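Pyridine nucleotide-disulphide oxidoreductase dimerisation region (Escherichia coli BL21, PDB 6KYY) is an FAD-dependent flavoprotein disulfide reductase that binds copper(II) and is probably involved in resistance to reactive chlorine species stress. Local coordinates at residues V364-V369 with R382-A387; M378-G383 with L402-H407. All blocks are in the same frame, centred on the assembly; numbering follows the deposited sequence.

Contact 1 (V364-V369 with R382-A387)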
loop_
_atom_site.group_PDB
_atom_site.type_symbol
_atom_site.label_atom_id
_atom_site.label_comp_id
_atom_site.label_asym_id
_atom_site.label_seq_id
_atom_site.Cartn_x
_atom_site.Cartn_y
_atom_site.Cartn_z
ATOM N N VAL B 364 -8.062 -23.565 4.374
ATOM C CA VAL B 364 -7.455 -22.406 5.018
ATOM C C VAL B 364 -5.959 -22.449 4.743
ATOM O O VAL B 364 -5.256 -23.350 5.217
ATOM C CB VAL B 364 -7.741 -22.374 6.525
ATOM C CG1 VAL B 364 -7.139 -21.126 7.151
ATOM C CG2 VAL B 364 -9.241 -22.435 6.779
ATOM N N VAL B 365 -5.470 -21.474 3.981
ATOM C CA VAL B 365 -4.054 -21.368 3.647
ATOM C C VAL B 365 -3.412 -20.326 4.550
ATOM O O VAL B 365 -4.035 -19.314 4.897
ATOM C CB VAL B 365 -3.854 -21.018 2.161
ATOM C CG1 VAL B 365 -4.303 -22.178 1.291
ATOM C CG2 VAL B 365 -4.613 -19.750 1.800
ATOM N N THR B 366 -2.163 -20.576 4.937
ATOM C CA THR B 366 -1.439 -19.724 5.870
ATOM C C THR B 366 -0.054 -19.440 5.312
ATOM O O THR B 366 0.647 -20.363 4.888
ATOM C CB THR B 366 -1.326 -20.388 7.248
ATOM O OG1 THR B 366 -2.535 -21.103 7.536
ATOM C CG2 THR B 366 -1.089 -19.345 8.328
ATOM N N LEU B 367 0.337 -18.171 5.313
ATOM C CA LEU B 367 1.662 -17.760 4.853
ATOM C C LEU B 367 2.285 -16.817 5.870
ATOM O O LEU B 367 1.771 -15.695 6.063
ATOM C CB LEU B 367 1.596 -17.092 3.483
ATOM C CG LEU B 367 2.957 -16.620 2.964
ATOM C CD1 LEU B 367 3.929 -17.789 2.874
ATOM C CD2 LEU B 367 2.827 -15.922 1.621
ATOM N N PRO B 368 3.370 -17.212 6.532
ATOM C CA PRO B 368 4.057 -16.280 7.433
ATOM C C PRO B 368 4.632 -15.106 6.657
ATOM O O PRO B 368 5.074 -15.243 5.515
ATOM C CB PRO B 368 5.163 -17.138 8.059
ATOM C CG PRO B 368 5.365 -18.266 7.099
ATOM C CD PRO B 368 4.025 -18.529 6.481
ATOM N N VAL B 369 4.611 -13.933 7.295
ATOM C CA VAL B 369 5.108 -12.728 6.640
ATOM C C VAL B 369 6.619 -12.801 6.457
ATOM O O VAL B 369 7.169 -12.213 5.515
ATOM C CB VAL B 369 4.663 -11.486 7.438
ATOM C CG1 VAL B 369 5.554 -10.290 7.156
ATOM C CG2 VAL B 369 3.215 -11.152 7.111
ATOM N N ARG B 382 7.132 -9.025 10.723
ATOM C CA ARG B 382 6.153 -9.527 11.675
ATOM C C ARG B 382 4.791 -9.697 11.007
ATOM O O ARG B 382 4.483 -9.066 9.993
ATOM C CB ARG B 382 6.025 -8.583 12.872
ATOM C CG ARG B 382 7.060 -8.798 13.956
ATOM C CD ARG B 382 6.993 -7.684 14.983
ATOM N NE ARG B 382 6.776 -6.384 14.354
ATOM C CZ ARG B 382 6.885 -5.220 14.986
ATOM N NH1 ARG B 382 7.210 -5.190 16.272
ATOM N NH2 ARG B 382 6.667 -4.086 14.335
ATOM N N GLY B 383 3.974 -10.558 11.594
ATOM C CA GLY B 383 2.621 -10.780 11.130
ATOM C C GLY B 383 2.479 -12.099 10.394
ATOM O O GLY B 383 3.373 -12.949 10.385
ATOM N N VAL B 384 1.320 -12.256 9.755
ATOM C CA VAL B 384 0.978 -13.492 9.061
ATOM C C VAL B 384 -0.119 -13.180 8.054
ATOM O O VAL B 384 -0.848 -12.196 8.192
ATOM C CB VAL B 384 0.537 -14.590 10.064
ATOM C CG1 VAL B 384 -0.858 -14.299 10.600
ATOM C CG2 VAL B 384 0.602 -15.971 9.423
ATOM N N LEU B 385 -0.224 -14.014 7.024
ATOM C CA LEU B 385 -1.306 -13.951 6.054
ATOM C C LEU B 385 -2.113 -15.238 6.124
ATOM O O LEU B 385 -1.550 -16.327 6.277
ATOM C CB LEU B 385 -0.776 -13.755 4.630
ATOM C CG LEU B 385 0.096 -12.531 4.355
ATOM C CD1 LEU B 385 0.214 -12.300 2.858
ATOM C CD2 LEU B 385 -0.473 -11.307 5.046
ATOM N N LYS B 386 -3.432 -15.111 6.017
ATOM C CA LYS B 386 -4.290 -16.283 5.955
ATOM C C LYS B 386 -5.600 -15.896 5.288
ATOM O O LYS B 386 -6.107 -14.791 5.494
ATOM C CB LYS B 386 -4.549 -16.875 7.347
ATOM C CG LYS B 386 -5.440 -16.027 8.231
ATOM C CD LYS B 386 -5.843 -16.759 9.494
ATOM C CE LYS B 386 -6.801 -17.894 9.192
ATOM N NZ LYS B 386 -7.221 -18.586 10.441
ATOM N N ALA B 387 -6.125 -16.805 4.472
ATOM C CA ALA B 387 -7.414 -16.623 3.828
ATOM C C ALA B 387 -8.123 -17.966 3.774
ATOM O O ALA B 387 -7.533 -19.017 4.042
ATOM C CB ALA B 387 -7.269 -16.023 2.426
#

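Contact 2 (M378-G383 with L402-H407)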
loop_
_atom_site.group_PDB
_atom_site.type_symbol
_atom_site.label_atom_id
_atom_site.label_comp_id
_atom_site.label_asym_id
_atom_site.label_seq_id
_atom_site.Cartn_x
_atom_site.Cartn_y
_atom_site.Cartn_z
ATOM N N MET B 378 11.497 -3.752 4.209
ATOM C CA MET B 378 11.018 -2.654 5.039
ATOM C C MET B 378 11.332 -2.843 6.520
ATOM O O MET B 378 10.837 -2.070 7.348
ATOM C CB MET B 378 9.513 -2.469 4.841
ATOM C CG MET B 378 9.116 -2.223 3.397
ATOM S SD MET B 378 7.515 -1.413 3.243
ATOM C CE MET B 378 6.438 -2.832 3.084
ATOM N N ASN B 379 12.135 -3.851 6.873
ATOM C CA ASN B 379 12.542 -4.103 8.260
ATOM C C ASN B 379 11.338 -4.308 9.181
ATOM O O ASN B 379 11.263 -3.733 10.268
ATOM C CB ASN B 379 13.441 -2.979 8.788
ATOM C CG ASN B 379 14.208 -3.379 10.039
ATOM O OD1 ASN B 379 14.197 -4.542 10.441
ATOM N ND2 ASN B 379 14.879 -2.414 10.658
ATOM N N ASP B 380 10.376 -5.137 8.745
ATOM C CA ASP B 380 9.222 -5.481 9.591
ATOM C C ASP B 380 8.618 -6.780 9.047
ATOM O O ASP B 380 7.597 -6.796 8.355
ATOM C CB ASP B 380 8.179 -4.365 9.654
ATOM C CG ASP B 380 7.292 -4.472 10.888
ATOM O OD1 ASP B 380 6.528 -3.526 11.187
ATOM O OD2 ASP B 380 7.364 -5.516 11.566
ATOM N N THR B 381 9.277 -7.892 9.368
ATOM C CA THR B 381 8.819 -9.213 8.959
ATOM C C THR B 381 7.869 -9.839 9.971
ATOM O O THR B 381 7.809 -11.069 10.079
ATOM C CB THR B 381 10.019 -10.134 8.717
ATOM O OG1 THR B 381 10.393 -10.769 9.945
ATOM C CG2 THR B 381 11.206 -9.338 8.178
ATOM N N ARG B 382 7.132 -9.025 10.723
ATOM C CA ARG B 382 6.153 -9.527 11.675
ATOM C C ARG B 382 4.791 -9.697 11.007
ATOM O O ARG B 382 4.483 -9.066 9.993
ATOM C CB ARG B 382 6.025 -8.583 12.872
ATOM C CG ARG B 382 7.060 -8.798 13.956
ATOM C CD ARG B 382 6.993 -7.684 14.983
ATOM N NE ARG B 382 6.776 -6.384 14.354
ATOM C CZ ARG B 382 6.885 -5.220 14.986
ATOM N NH1 ARG B 382 7.210 -5.190 16.272
ATOM N NH2 ARG B 382 6.667 -4.086 14.335
ATOM N N GLY B 383 3.974 -10.558 11.594
ATOM C CA GLY B 383 2.621 -10.780 11.130
ATOM C C GLY B 383 2.479 -12.099 10.394
ATOM O O GLY B 383 3.373 -12.949 10.385
ATOM N N LEU B 402 -2.322 -9.562 8.210
ATOM C CA LEU B 402 -1.563 -8.954 9.299
ATOM C C LEU B 402 -0.151 -8.723 8.777
ATOM O O LEU B 402 0.742 -9.554 8.949
ATOM C CB LEU B 402 -1.579 -9.848 10.531
ATOM C CG LEU B 402 -0.942 -9.293 11.804
ATOM C CD1 LEU B 402 -1.469 -7.904 12.114
ATOM C CD2 LEU B 402 -1.182 -10.232 12.977
ATOM N N CYS B 403 0.049 -7.583 8.123
ATOM C CA CYS B 403 1.320 -7.290 7.484
ATOM C C CYS B 403 1.488 -5.782 7.385
ATOM O O CYS B 403 0.555 -5.012 7.625
ATOM C CB CYS B 403 1.395 -7.924 6.096
ATOM S SG CYS B 403 -0.144 -7.782 5.183
ATOM N N VAL B 404 2.702 -5.366 7.029
ATOM C CA VAL B 404 2.926 -3.974 6.670
ATOM C C VAL B 404 2.190 -3.680 5.370
ATOM O O VAL B 404 2.146 -4.516 4.456
ATOM C CB VAL B 404 4.431 -3.683 6.543
ATOM C CG1 VAL B 404 5.032 -3.417 7.915
ATOM C CG2 VAL B 404 5.139 -4.843 5.864
ATOM N N ASP B 405 1.588 -2.492 5.292
ATOM C CA ASP B 405 0.778 -2.080 4.144
ATOM C C ASP B 405 -0.426 -2.996 3.938
ATOM O O ASP B 405 -0.901 -3.174 2.814
ATOM C CB ASP B 405 1.615 -2.003 2.863
ATOM C CG ASP B 405 2.353 -0.689 2.731
ATOM O OD1 ASP B 405 1.764 0.358 3.071
ATOM O OD2 ASP B 405 3.522 -0.702 2.291
ATOM N N SER B 406 -0.936 -3.579 5.025
ATOM C CA SER B 406 -2.129 -4.411 4.918
ATOM C C SER B 406 -3.349 -3.592 4.515
ATOM O O SER B 406 -4.260 -4.116 3.864
ATOM C CB SER B 406 -2.392 -5.123 6.244
ATOM O OG SER B 406 -2.372 -4.206 7.321
ATOM N N HIS B 407 -3.384 -2.311 4.888
ATOM C CA HIS B 407 -4.527 -1.451 4.616
ATOM C C HIS B 407 -4.731 -1.170 3.133
ATOM O O HIS B 407 -5.804 -0.685 2.757
ATOM C CB HIS B 407 -4.372 -0.128 5.371
ATOM C CG HIS B 407 -3.074 0.569 5.104
ATOM N ND1 HIS B 407 -1.858 0.056 5.502
ATOM C CD2 HIS B 407 -2.803 1.737 4.477
ATOM C CE1 HIS B 407 -0.893 0.878 5.131
ATOM N NE2 HIS B 407 -1.440 1.907 4.509
#

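Contact 1 (V364-V369 with R382-A387)
Val369 lies against Arg382 and Gly383 where an antiparallel pair begins, the edge strand 362-368 running beside 384-390 in the five-stranded sheet of the dimerisation domain. The two short segments are 167° apart in direction, their axes 4.7 Å apart. The Arg382 carbonyl oxygen faces CG1 of Val369, and CG2 of the same fork rests on the next peptide, between Gly383 and Val384. From Gly383 the backbone O takes only a weak bond from Val369 N, at 3.5 Å, just past the regular ladder. Val384 then faces Pro368 as a non-hydrogen-bonded pair. Its CG2, anti to the backbone N, lies beside Leu367 O and reaches CG2 of Thr366 at 3.9 Å, on the side that helix 206-218 covers through Ile208 and Asn211. Leu385 and Leu367 form the next hydrogen-bonded pair: Leu367 N to Leu385 O is 2.8 Å and almost straight (175°), and the return bond from Leu385 N to Leu367 O is equally short. Their side chains share the buried opposite face with Val365 and Ala387, where helix 439-443 packs through Leu443. Lys386, paired with Thr366, returns to the face of Val384. A bend at chi3 (-70°) carries its chain past Val364, while NZ ends in salt bridges to Glu352 and Asp207. Ala387 pairs with Val365, the last bridge within these two segments. Ala387 N donates to Val365 O, and Val365 N returns a bond to Ala387 O at 3.2 Å.

Contact 2 (M378-G383 with L402-H407)
The loop between helix 373-377 and strand 384-390 meets the turn leading into helix 406-418 chiefly through Met378 and Asp380 against Val404, with no hydrogen bond across it. Val404 is gripped through both branches. Its CG2 packs on CE of Met378 at 3.7 Å, the two side chains running past one another in opposing senses, and CG1 meets Asp380 at CB and OD1 (3.6 Å to OD1). The methionine's bend at chi3 (-93°) also sets CE 3.7 Å from OD2 of Asp405, the methionine chain lying roughly perpendicular to that of the aspartate. Asp380 is held from its own loop: Arg382 grips the carboxylate side-on, NE reaching the syn lone pair of OD2 at 3.0 Å and NH2 lying 3.2 Å from OD1. This bidentate salt bridge limits rotation of the carboxylate whose OD1 meets Val404. Farther along, CA of Gly383 makes a CA-H...O contact with Leu402 O. At the other end the dimer interface begins, with Met378 packing on His63 of the second subunit and His407 O accepting a bond from its Thr432. The loop following a Schellman-capped helix end, with Asn379 as C-prime residue, packs beside the strand-to-helix type II turn from Cys403 to Ser406.

Strand pairing and loop packing here illustrate how one chain segment can serve two neighbours. Contacts 1 and 2 share Arg382 and Gly383, and their centres are 11 Å apart. Strand 384-390 lies between 362-368 and 396-402: while contact 1 uses one edge, Val384 N on the other lies 2.9 Å from Leu402 O, a probable hydrogen bond. Packing continues the join, with CD2 of Leu385 3.5 Å from SG of Cys403. Contact 2 lies beyond this end of the sheet, nearer the annotated site. The Met378 side chain is about 12 Å from that of His433, the probable proton acceptor, and about 13 Å from a bound FAD, whereas the Arg382 side chain comes within about 6 Å of a copper ion.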